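Local coordinates for protein probable cobalt-precorrin-6B C(15)-methyltransferase (decarboxylating) (Methanothermobacter thermautotrophicus, PDB 1L3I) that probably methylates C-15 of cobalt-precorrin-6B with S-adenosyl-L-methionine and decarboxylates C-12, giving cobalt-precorrin-7 on the anaerobic route to adenosylcobalamin, at residues 34-39 / 57-62; 2-7 / 17-22; 129-134 / 179-184. All blocks are in the same frame, centred on the assembly; numbering follows the deposited sequence.

Contact 1: 34-39 / 57-62; sequences NDVAVD and RVYAID. With SAH (S-adenosyl-L-homocysteine), chain G.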
loop_
_atom_site.group_PDB
_atom_site.type_symbol
_atom_site.label_atom_id
_atom_site.label_comp_id
_atom_site.label_asym_id
_atom_site.label_seq_id
_atom_site.Cartn_x
_atom_site.Cartn_y
_atom_site.Cartn_z
ATOM N N ASN A 34 28.282 -4.415 21.511
ATOM C CA ASN A 34 28.664 -5.621 22.248
ATOM C C ASN A 34 27.705 -6.763 21.954
ATOM O O ASN A 34 27.678 -7.760 22.676
ATOM C CB ASN A 34 28.667 -5.369 23.762
ATOM C CG ASN A 34 29.664 -4.304 24.174
ATOM O OD1 ASN A 34 30.630 -4.013 23.451
ATOM N ND2 ASN A 34 29.423 -3.692 25.335
ATOM N N ASP A 35 26.908 -6.600 20.901
ATOM C CA ASP A 35 25.939 -7.614 20.522
ATOM C C ASP A 35 26.517 -8.645 19.585
ATOM O O ASP A 35 27.402 -8.349 18.779
ATOM C CB ASP A 35 24.716 -6.973 19.861
ATOM C CG ASP A 35 23.770 -6.338 20.859
ATOM O OD1 ASP A 35 23.797 -6.754 22.038
ATOM O OD2 ASP A 35 22.986 -5.434 20.467
ATOM N N VAL A 36 25.993 -9.856 19.701
ATOM C CA VAL A 36 26.391 -10.977 18.863
ATOM C C VAL A 36 25.135 -11.246 18.039
ATOM O O VAL A 36 24.068 -11.486 18.601
ATOM C CB VAL A 36 26.739 -12.232 19.701
ATOM C CG1 VAL A 36 27.053 -13.412 18.784
ATOM C CG2 VAL A 36 27.909 -11.944 20.616
ATOM N N ALA A 37 25.238 -11.167 16.721
ATOM C CA ALA A 37 24.078 -11.369 15.886
ATOM C C ALA A 37 24.245 -12.511 14.920
ATOM O O ALA A 37 25.361 -12.901 14.596
ATOM C CB ALA A 37 23.784 -10.086 15.122
ATOM N N VAL A 38 23.120 -13.064 14.475
ATOM C CA VAL A 38 23.133 -14.133 13.478
ATOM C C VAL A 38 22.152 -13.747 12.378
ATOM O O VAL A 38 21.051 -13.272 12.657
ATOM C CB VAL A 38 22.773 -15.535 14.064
ATOM C CG1 VAL A 38 21.367 -15.555 14.608
ATOM C CG2 VAL A 38 22.920 -16.599 12.996
ATOM N N ASP A 39 22.601 -13.859 11.132
ATOM C CA ASP A 39 21.767 -13.559 9.980
ATOM C C ASP A 39 21.528 -14.878 9.267
ATOM O O ASP A 39 22.404 -15.390 8.569
ATOM C CB ASP A 39 22.463 -12.548 9.058
ATOM C CG ASP A 39 21.608 -12.151 7.855
ATOM O OD1 ASP A 39 20.381 -12.343 7.881
ATOM O OD2 ASP A 39 22.163 -11.650 6.869
ATOM N N ARG A 57 30.089 -9.274 16.763
ATOM C CA ARG A 57 30.303 -10.421 15.895
ATOM C C ARG A 57 28.998 -10.802 15.192
ATOM O O ARG A 57 27.928 -10.802 15.816
ATOM C CB ARG A 57 30.846 -11.605 16.724
ATOM C CG ARG A 57 30.937 -12.957 16.013
ATOM C CD ARG A 57 31.958 -13.001 14.867
ATOM N NE ARG A 57 33.353 -12.913 15.318
ATOM C CZ ARG A 57 34.415 -12.775 14.515
ATOM N NH1 ARG A 57 34.271 -12.710 13.195
ATOM N NH2 ARG A 57 35.630 -12.690 15.032
ATOM N N VAL A 58 29.084 -11.082 13.893
ATOM C CA VAL A 58 27.921 -11.472 13.115
ATOM C C VAL A 58 28.206 -12.836 12.525
ATOM O O VAL A 58 29.314 -13.092 12.067
ATOM C CB VAL A 58 27.643 -10.498 11.918
ATOM C CG1 VAL A 58 26.368 -10.898 11.195
ATOM C CG2 VAL A 58 27.527 -9.070 12.383
ATOM N N TYR A 59 27.226 -13.730 12.596
ATOM C CA TYR A 59 27.326 -15.067 12.018
ATOM C C TYR A 59 26.347 -15.096 10.844
ATOM O O TYR A 59 25.134 -15.040 11.047
ATOM C CB TYR A 59 26.926 -16.119 13.052
ATOM C CG TYR A 59 27.905 -16.262 14.173
ATOM C CD1 TYR A 59 27.774 -15.502 15.334
ATOM C CD2 TYR A 59 29.011 -17.110 14.058
ATOM C CE1 TYR A 59 28.721 -15.576 16.350
ATOM C CE2 TYR A 59 29.962 -17.199 15.067
ATOM C CZ TYR A 59 29.816 -16.427 16.205
ATOM O OH TYR A 59 30.763 -16.500 17.193
ATOM N N ALA A 60 26.864 -15.126 9.617
ATOM C CA ALA A 60 26.036 -15.141 8.408
ATOM C C ALA A 60 25.955 -16.556 7.827
ATOM O O ALA A 60 26.946 -17.116 7.382
ATOM C CB ALA A 60 26.593 -14.175 7.383
ATOM N N ILE A 61 24.748 -17.099 7.791
ATOM C CA ILE A 61 24.520 -18.456 7.317
ATOM C C ILE A 61 23.746 -18.496 6.002
ATOM O O ILE A 61 22.859 -17.660 5.778
ATOM C CB ILE A 61 23.667 -19.218 8.353
ATOM C CG1 ILE A 61 24.335 -19.205 9.720
ATOM C CG2 ILE A 61 23.386 -20.624 7.899
ATOM C CD1 ILE A 61 23.418 -19.658 10.842
ATOM N N ASP A 62 24.061 -19.480 5.155
ATOM C CA ASP A 62 23.355 -19.685 3.892
ATOM C C ASP A 62 23.636 -21.055 3.264
ATOM O O ASP A 62 24.766 -21.529 3.273
ATOM C CB ASP A 62 23.669 -18.581 2.887
ATOM C CG ASP A 62 22.505 -18.320 1.945
ATOM O OD1 ASP A 62 22.145 -19.237 1.177
ATOM O OD2 ASP A 62 21.946 -17.202 1.988
HETATM N N SAH G . 18.335 -10.566 3.331
HETATM C CA SAH G . 19.305 -10.864 2.271
HETATM C CB SAH G . 18.693 -11.783 1.180
HETATM C CG SAH G . 18.228 -13.158 1.734
HETATM S SD SAH G . 17.535 -14.313 0.544
HETATM C C SAH G . 19.782 -9.553 1.662
HETATM O O SAH G . 19.317 -8.503 2.140
HETATM O OXT SAH G . 20.621 -9.590 0.739
HETATM C "C5'" SAH G . 17.186 -15.727 1.561
HETATM C "C4'" SAH G . 18.361 -16.622 1.738
HETATM O "O4'" SAH G . 17.869 -17.703 2.553
HETATM C "C3'" SAH G . 18.958 -17.294 0.405
HETATM O "O3'" SAH G . 20.324 -16.949 0.007
HETATM C "C2'" SAH G . 18.733 -18.786 0.742
HETATM O "O2'" SAH G . 19.611 -19.750 0.142
HETATM C "C1'" SAH G . 18.744 -18.753 2.253
HETATM N N9 SAH G . 18.158 -19.855 3.004
HETATM C C8 SAH G . 16.823 -20.326 2.941
HETATM N N7 SAH G . 16.634 -21.315 3.761
HETATM C C5 SAH G . 17.880 -21.530 4.392
HETATM C C6 SAH G . 18.328 -22.441 5.366
HETATM N N6 SAH G . 17.518 -23.358 5.905
HETATM N N1 SAH G . 19.623 -22.388 5.787
HETATM C C2 SAH G . 20.415 -21.471 5.244
HETATM N N3 SAH G . 20.115 -20.567 4.328
HETATM C C4 SAH G . 18.827 -20.639 3.935
#
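Val36 to Asp39 pairs in parallel with Arg57 to Ala60, the two strands of a beta-alpha-beta unit in the Rossmann-like methyltransferase fold. On one face, the small side chains of Ala37 and Ala60 suit close packing of the connecting helix 46-52, whose Leu51 rests on both Ala37 and Val58. The opposite face is bumpier. Val36 CG1 abuts the Tyr59 ring at its edge, in the ring plane, 3.7 Å from Tyr59 CE1, while Arg57 CD lies over the rim of one ring face. Val38 has CG1 between its backbone N and carbonyl carbon (chi1 63°), which puts CG2 anti to the N. Val38 CG2 fills the notch between Tyr59 CB (4.0 Å) and Ile61 CD1 (3.8 Å). At the strand end Asp62 binds the ligand ribose with both carboxylate oxygens: O2' donates to Asp62 OD1 (2.8 Å) and O3' to Asp62 OD2 (2.6 Å). A leucine here would probably leave both hydroxyls, and the backbone N-H groups of Gly43 and Asn64 that also reach this carboxylate, without their acceptor. Asp39, facing helix 46-52, gives OD2 to Thr48, and Asp39 O accepts from Ile61 N, a backbone bond of 3.0 Å that is almost straight at 175°.

Contact 2: 2-7 / 17-22; sequences IPDDEF and TAMEVR. With SAH (S-adenosyl-L-homocysteine), chain G.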
loop_
_atom_site.group_PDB
_atom_site.type_symbol
_atom_site.label_atom_id
_atom_site.label_comp_id
_atom_site.label_asym_id
_atom_site.label_seq_id
_atom_site.Cartn_x
_atom_site.Cartn_y
_atom_site.Cartn_z
ATOM N N ILE A 2 23.835 1.362 3.551
ATOM C CA ILE A 2 24.632 1.116 2.363
ATOM C C ILE A 2 23.546 1.062 1.292
ATOM O O ILE A 2 22.623 0.235 1.378
ATOM C CB ILE A 2 25.383 -0.222 2.492
ATOM C CG1 ILE A 2 26.441 -0.097 3.598
ATOM C CG2 ILE A 2 25.984 -0.623 1.163
ATOM C CD1 ILE A 2 26.972 -1.386 4.125
ATOM N N PRO A 3 23.569 2.009 0.338
ATOM C CA PRO A 3 22.550 2.013 -0.711
ATOM C C PRO A 3 22.398 0.642 -1.369
ATOM O O PRO A 3 23.370 -0.108 -1.486
ATOM C CB PRO A 3 23.073 3.074 -1.691
ATOM C CG PRO A 3 23.829 3.997 -0.827
ATOM C CD PRO A 3 24.575 3.061 0.093
ATOM N N ASP A 4 21.180 0.344 -1.812
ATOM C CA ASP A 4 20.845 -0.924 -2.459
ATOM C C ASP A 4 21.678 -1.155 -3.704
ATOM O O ASP A 4 22.173 -2.260 -3.930
ATOM C CB ASP A 4 19.375 -0.940 -2.883
ATOM C CG ASP A 4 18.426 -1.211 -1.735
ATOM O OD1 ASP A 4 18.871 -1.749 -0.705
ATOM O OD2 ASP A 4 17.217 -0.922 -1.875
ATOM N N ASP A 5 21.837 -0.101 -4.506
ATOM C CA ASP A 5 22.589 -0.202 -5.749
ATOM C C ASP A 5 24.076 -0.285 -5.557
ATOM O O ASP A 5 24.829 -0.154 -6.519
ATOM C CB ASP A 5 22.251 0.946 -6.696
ATOM C CG ASP A 5 22.606 2.300 -6.144
ATOM O OD1 ASP A 5 23.569 2.444 -5.350
ATOM O OD2 ASP A 5 21.904 3.244 -6.548
ATOM N N GLU A 6 24.497 -0.413 -4.302
ATOM C CA GLU A 6 25.909 -0.546 -3.983
ATOM C C GLU A 6 26.258 -1.964 -3.514
ATOM O O GLU A 6 27.255 -2.175 -2.820
ATOM C CB GLU A 6 26.333 0.502 -2.970
ATOM C CG GLU A 6 26.299 1.905 -3.542
ATOM C CD GLU A 6 26.840 2.946 -2.579
ATOM O OE1 GLU A 6 27.437 2.571 -1.545
ATOM O OE2 GLU A 6 26.660 4.146 -2.862
ATOM N N PHE A 7 25.413 -2.914 -3.910
ATOM C CA PHE A 7 25.562 -4.338 -3.622
ATOM C C PHE A 7 25.664 -5.035 -4.980
ATOM O O PHE A 7 24.882 -4.747 -5.887
ATOM C CB PHE A 7 24.318 -4.879 -2.907
ATOM C CG PHE A 7 24.238 -4.512 -1.463
ATOM C CD1 PHE A 7 23.654 -3.317 -1.062
ATOM C CD2 PHE A 7 24.764 -5.361 -0.493
ATOM C CE1 PHE A 7 23.596 -2.974 0.284
ATOM C CE2 PHE A 7 24.710 -5.023 0.862
ATOM C CZ PHE A 7 24.127 -3.828 1.253
ATOM N N THR A 17 17.851 -7.052 0.416
ATOM C CA THR A 17 16.533 -6.698 0.928
ATOM C C THR A 17 16.393 -5.176 0.778
ATOM O O THR A 17 17.368 -4.439 0.946
ATOM C CB THR A 17 16.370 -7.127 2.403
ATOM O OG1 THR A 17 16.378 -8.556 2.478
ATOM C CG2 THR A 17 15.070 -6.603 2.998
ATOM N N ALA A 18 15.211 -4.746 0.350
ATOM C CA ALA A 18 14.874 -3.342 0.163
ATOM C C ALA A 18 15.461 -2.473 1.271
ATOM O O ALA A 18 15.196 -2.716 2.456
ATOM C CB ALA A 18 13.357 -3.191 0.141
HETATM N N MSE A 19 16.201 -1.431 0.896
HETATM C CA MSE A 19 16.820 -0.516 1.860
HETATM C C MSE A 19 15.870 -0.062 2.963
HETATM O O MSE A 19 16.222 -0.122 4.126
HETATM C CB MSE A 19 17.415 0.710 1.147
HETATM C CG MSE A 19 18.208 1.669 2.043
HETATM SE SE MSE A 19 17.110 3.043 2.919
HETATM C CE MSE A 19 17.369 2.701 4.713
ATOM N N GLU A 20 14.654 0.331 2.595
ATOM C CA GLU A 20 13.693 0.806 3.584
ATOM C C GLU A 20 13.333 -0.301 4.561
ATOM O O GLU A 20 13.056 -0.031 5.718
ATOM C CB GLU A 20 12.435 1.368 2.902
ATOM C CG GLU A 20 12.682 2.512 1.904
ATOM C CD GLU A 20 13.118 2.053 0.500
ATOM O OE1 GLU A 20 13.166 0.839 0.204
ATOM O OE2 GLU A 20 13.386 2.926 -0.331
ATOM N N VAL A 21 13.389 -1.553 4.112
ATOM C CA VAL A 21 13.087 -2.682 4.971
ATOM C C VAL A 21 14.296 -2.946 5.858
ATOM O O VAL A 21 14.159 -3.150 7.062
ATOM C CB VAL A 21 12.704 -3.929 4.165
ATOM C CG1 VAL A 21 12.602 -5.154 5.071
ATOM C CG2 VAL A 21 11.376 -3.688 3.464
ATOM N N ARG A 22 15.489 -2.890 5.278
ATOM C CA ARG A 22 16.719 -3.099 6.049
ATOM C C ARG A 22 16.846 -2.011 7.129
ATOM O O ARG A 22 17.304 -2.265 8.243
ATOM C CB ARG A 22 17.938 -3.088 5.130
ATOM C CG ARG A 22 17.987 -4.266 4.194
ATOM C CD ARG A 22 19.287 -4.331 3.423
ATOM N NE ARG A 22 19.400 -3.268 2.433
ATOM C CZ ARG A 22 20.337 -2.322 2.448
ATOM N NH1 ARG A 22 21.255 -2.279 3.401
ATOM N NH2 ARG A 22 20.339 -1.379 1.517
HETATM N N SAH G . 18.335 -10.566 3.331
HETATM C CA SAH G . 19.305 -10.864 2.271
HETATM C CB SAH G . 18.693 -11.783 1.180
HETATM C CG SAH G . 18.228 -13.158 1.734
HETATM S SD SAH G . 17.535 -14.313 0.544
HETATM C C SAH G . 19.782 -9.553 1.662
HETATM O O SAH G . 19.317 -8.503 2.140
HETATM O OXT SAH G . 20.621 -9.590 0.739
HETATM C "C5'" SAH G . 17.186 -15.727 1.561
HETATM C "C4'" SAH G . 18.361 -16.622 1.738
HETATM O "O4'" SAH G . 17.869 -17.703 2.553
HETATM C "C3'" SAH G . 18.958 -17.294 0.405
HETATM O "O3'" SAH G . 20.324 -16.949 0.007
HETATM C "C2'" SAH G . 18.733 -18.786 0.742
HETATM O "O2'" SAH G . 19.611 -19.750 0.142
HETATM C "C1'" SAH G . 18.744 -18.753 2.253
HETATM N N9 SAH G . 18.158 -19.855 3.004
HETATM C C8 SAH G . 16.823 -20.326 2.941
HETATM N N7 SAH G . 16.634 -21.315 3.761
HETATM C C5 SAH G . 17.880 -21.530 4.392
HETATM C C6 SAH G . 18.328 -22.441 5.366
HETATM N N6 SAH G . 17.518 -23.358 5.905
HETATM N N1 SAH G . 19.623 -22.388 5.787
HETATM C C2 SAH G . 20.415 -21.471 5.244
HETATM N N3 SAH G . 20.115 -20.567 4.328
HETATM C C4 SAH G . 18.827 -20.639 3.935
#
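At the start of helix 19-29, beside the S-adenosyl-L-methionine site, Asp4 of the N-terminal loop meets Met19 and Arg22. The first turn of a helix has backbone N-H groups with no carbonyl behind them, and a short acidic side chain suits that place: Asp4 OD2 takes the N-H of Met19 (a selenomethionine in this crystal) on its syn lone pair, at 3.0 Å from Met19 N. The other oxygen, Asp4 OD1, forms a salt bridge with Arg22 NH2 (2.7 Å). That nitrogen comes from the anti side and well out of the carboxylate plane, the two flat groups being turned 52° apart. Arg22 is long enough to bind several partners at once, and its bend at chi3 (-70°) brings the guanidinium back across the helix start. Arg22 NH2 also donates to Ile2 O at 2.8 Å, almost in line with that carbonyl. Arg22 NE donates to Thr17 O at 2.8 Å, so acceptors near its plane fix how the guanidinium is turned. Over one of its faces sits Phe7 CE1, 3.8 Å from Arg22 NH2, with ring and guanidinium planes 72° apart. Glu50 takes NH1, and Arg176 forms a second salt bridge with the Asp4 carboxylate, at OD2; Met19 also packs on Cys27 of a neighbouring subunit. Just before the helix, Thr17 N donates to the ligand carboxylate oxygen O (2.7 Å), while Thr17 OG1 accepts a hydrogen bond from the ligand's amino N (2.9 Å). The whole is an acidic side chain set at a helix N-terminus, next to the residue that binds the amino-acid end of S-adenosyl-L-homocysteine in a Rossmann-like methyltransferase.

Contact 3: 129-134 / 179-184; sequences RIIVTA and VALIYT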
loop_
_atom_site.group_PDB
_atom_site.type_symbol
_atom_site.label_atom_id
_atom_site.label_comp_id
_atom_site.label_asym_id
_atom_site.label_seq_id
_atom_site.Cartn_x
_atom_site.Cartn_y
_atom_site.Cartn_z
ATOM N N ARG A 129 16.570 -10.016 20.539
ATOM C CA ARG A 129 15.525 -9.707 19.580
ATOM C C ARG A 129 15.562 -10.655 18.396
ATOM O O ARG A 129 16.631 -10.993 17.901
ATOM C CB ARG A 129 15.710 -8.275 19.066
ATOM C CG ARG A 129 15.467 -7.158 20.087
ATOM C CD ARG A 129 16.682 -6.248 20.224
ATOM N NE ARG A 129 17.623 -6.766 21.207
ATOM C CZ ARG A 129 18.932 -6.517 21.232
ATOM N NH1 ARG A 129 19.508 -5.746 20.314
ATOM N NH2 ARG A 129 19.674 -7.039 22.191
ATOM N N ILE A 130 14.385 -11.086 17.952
ATOM C CA ILE A 130 14.260 -11.956 16.787
ATOM C C ILE A 130 13.404 -11.197 15.770
ATOM O O ILE A 130 12.391 -10.598 16.127
ATOM C CB ILE A 130 13.552 -13.290 17.114
ATOM C CG1 ILE A 130 14.281 -14.031 18.248
ATOM C CG2 ILE A 130 13.451 -14.156 15.856
ATOM C CD1 ILE A 130 13.584 -15.310 18.656
ATOM N N ILE A 131 13.835 -11.190 14.510
ATOM C CA ILE A 131 13.109 -10.512 13.433
ATOM C C ILE A 131 13.096 -11.425 12.217
ATOM O O ILE A 131 14.135 -11.867 11.753
ATOM C CB ILE A 131 13.774 -9.151 13.061
ATOM C CG1 ILE A 131 13.778 -8.214 14.270
ATOM C CG2 ILE A 131 13.026 -8.491 11.892
ATOM C CD1 ILE A 131 15.020 -7.415 14.389
ATOM N N VAL A 132 11.912 -11.778 11.760
ATOM C CA VAL A 132 11.770 -12.647 10.614
ATOM C C VAL A 132 11.233 -11.799 9.475
ATOM O O VAL A 132 10.257 -11.079 9.649
ATOM C CB VAL A 132 10.763 -13.811 10.892
ATOM C CG1 VAL A 132 10.660 -14.717 9.664
ATOM C CG2 VAL A 132 11.182 -14.622 12.133
ATOM N N THR A 133 11.901 -11.859 8.332
ATOM C CA THR A 133 11.507 -11.122 7.139
ATOM C C THR A 133 10.675 -12.079 6.310
ATOM O O THR A 133 11.192 -13.094 5.839
ATOM C CB THR A 133 12.744 -10.728 6.323
ATOM O OG1 THR A 133 13.698 -10.109 7.193
ATOM C CG2 THR A 133 12.365 -9.745 5.238
ATOM N N ALA A 134 9.403 -11.756 6.089
ATOM C CA ALA A 134 8.509 -12.629 5.336
ATOM C C ALA A 134 7.909 -12.072 4.054
ATOM O O ALA A 134 7.275 -11.022 4.066
ATOM C CB ALA A 134 7.396 -13.102 6.237
ATOM N N VAL A 179 6.655 -6.561 2.059
ATOM C CA VAL A 179 7.468 -7.389 2.915
ATOM C C VAL A 179 6.971 -7.175 4.341
ATOM O O VAL A 179 6.676 -6.037 4.743
ATOM C CB VAL A 179 8.963 -6.982 2.838
ATOM C CG1 VAL A 179 9.796 -7.826 3.826
ATOM C CG2 VAL A 179 9.475 -7.165 1.418
ATOM N N ALA A 180 6.809 -8.261 5.085
ATOM C CA ALA A 180 6.372 -8.156 6.470
ATOM C C ALA A 180 7.540 -8.496 7.410
ATOM O O ALA A 180 8.420 -9.304 7.079
ATOM C CB ALA A 180 5.195 -9.100 6.732
ATOM N N LEU A 181 7.581 -7.821 8.551
ATOM C CA LEU A 181 8.607 -8.074 9.546
ATOM C C LEU A 181 7.889 -8.558 10.795
ATOM O O LEU A 181 7.036 -7.844 11.340
ATOM C CB LEU A 181 9.418 -6.813 9.877
ATOM C CG LEU A 181 10.256 -6.196 8.756
ATOM C CD1 LEU A 181 10.978 -4.984 9.298
ATOM C CD2 LEU A 181 11.245 -7.202 8.198
ATOM N N ILE A 182 8.125 -9.822 11.154
ATOM C CA ILE A 182 7.534 -10.422 12.343
ATOM C C ILE A 182 8.644 -10.361 13.402
ATOM O O ILE A 182 9.715 -10.949 13.223
ATOM C CB ILE A 182 7.063 -11.881 12.076
ATOM C CG1 ILE A 182 5.944 -11.894 11.038
ATOM C CG2 ILE A 182 6.574 -12.534 13.367
ATOM C CD1 ILE A 182 6.410 -11.807 9.625
ATOM N N TYR A 183 8.411 -9.635 14.491
ATOM C CA TYR A 183 9.435 -9.488 15.513
ATOM C C TYR A 183 8.937 -9.718 16.937
ATOM O O TYR A 183 7.757 -9.506 17.242
ATOM C CB TYR A 183 10.122 -8.124 15.372
ATOM C CG TYR A 183 9.179 -6.945 15.477
ATOM C CD1 TYR A 183 9.063 -6.245 16.680
ATOM C CD2 TYR A 183 8.335 -6.594 14.422
ATOM C CE1 TYR A 183 8.141 -5.217 16.828
ATOM C CE2 TYR A 183 7.408 -5.570 14.565
ATOM C CZ TYR A 183 7.306 -4.902 15.775
ATOM O OH TYR A 183 6.354 -3.922 15.949
ATOM N N THR A 184 9.866 -10.132 17.802
ATOM C CA THR A 184 9.584 -10.454 19.204
ATOM C C THR A 184 9.661 -9.318 20.230
ATOM O O THR A 184 10.124 -8.206 19.929
ATOM C CB THR A 184 10.468 -11.640 19.693
ATOM O OG1 THR A 184 11.851 -11.286 19.600
ATOM C CG2 THR A 184 10.228 -12.887 18.840
HETATM O O HOH W 1 12.493 -8.118 18.173
#
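Val132 and Ile182 face the same side of the sheet at the middle of this antiparallel strand pair, Val132 CB lying 4.3 Å from Ile182 CB. The bend of Ile182 at chi2 (81°) sends Ile182 CD1 along the partner strand to lie against Ala134 CB at 3.8 Å; alanine suits that position because its single methyl accommodates the longer neighbour. On the other side of the sheet, the Ile131 and Tyr183 side chains cross at a slant, Ile131 CG1 lying 3.8 Å from Tyr183 CB, and Ile131 CG2 reaches more loosely toward Leu181 CD2. Farther along, Thr133 lies beside Leu181 and points the same way, while Thr133 CG2 touches Val179 CG1 at 3.5 Å; threonine thus behaves here largely as a beta-branched apolar residue. Between the two faces run the backbone bonds. Val132 with Ile182 and Ala134 with Ala180 are the hydrogen-bonded pairs, and the bond from Ala134 N to Ala180 O is practically straight at 179°. Ile131 with Tyr183 and Thr133 with Leu181 are the non-hydrogen-bonded pairs. The pattern changes at Thr184. Its chi1 of 61° sets OG1 between the backbone N and the carbonyl carbon, from where it accepts the N-H of Ile130 (Thr184 OG1 to Ile130 N, 3.0 Å) in place of a main-chain carbonyl. Thr184 N still donates to Ile130 O (3.1 Å), and a water donates both to that same Ile130 O (3.2 Å) and to Thr184 O (3.0 Å), linking the strands at their polar end. Helix 137-149 covers the face of Ala134, Ala180 and Ile182, and helix 19-29 the face of Ile131, Leu181 and Tyr183; strand 101-106 flanks 128-134 on one edge, and strand 155-167 flanks 170-183 on the other.

Overall arrangement
Contacts 1 and 3 are buried pairings within one mixed sheet, their centres about 16 Å apart: contact 1 belongs to its parallel part, contact 3 to the place where it turns antiparallel. Both rely on backbone bonds and branched apolar side chains, and a long, weak ion pair between Asp35 and Arg129 joins them. Contact 2 is only partly buried and draws instead on charge and helix-end polarity. Its helix 19-29 packs on the sheet of contact 3 through Val21, which touches Val179 and Leu181. Contacts 1 and 2 do not touch, yet both reach the bound S-adenosyl-L-homocysteine, one from a strand end and the other from the N-terminal side of helix 19-29.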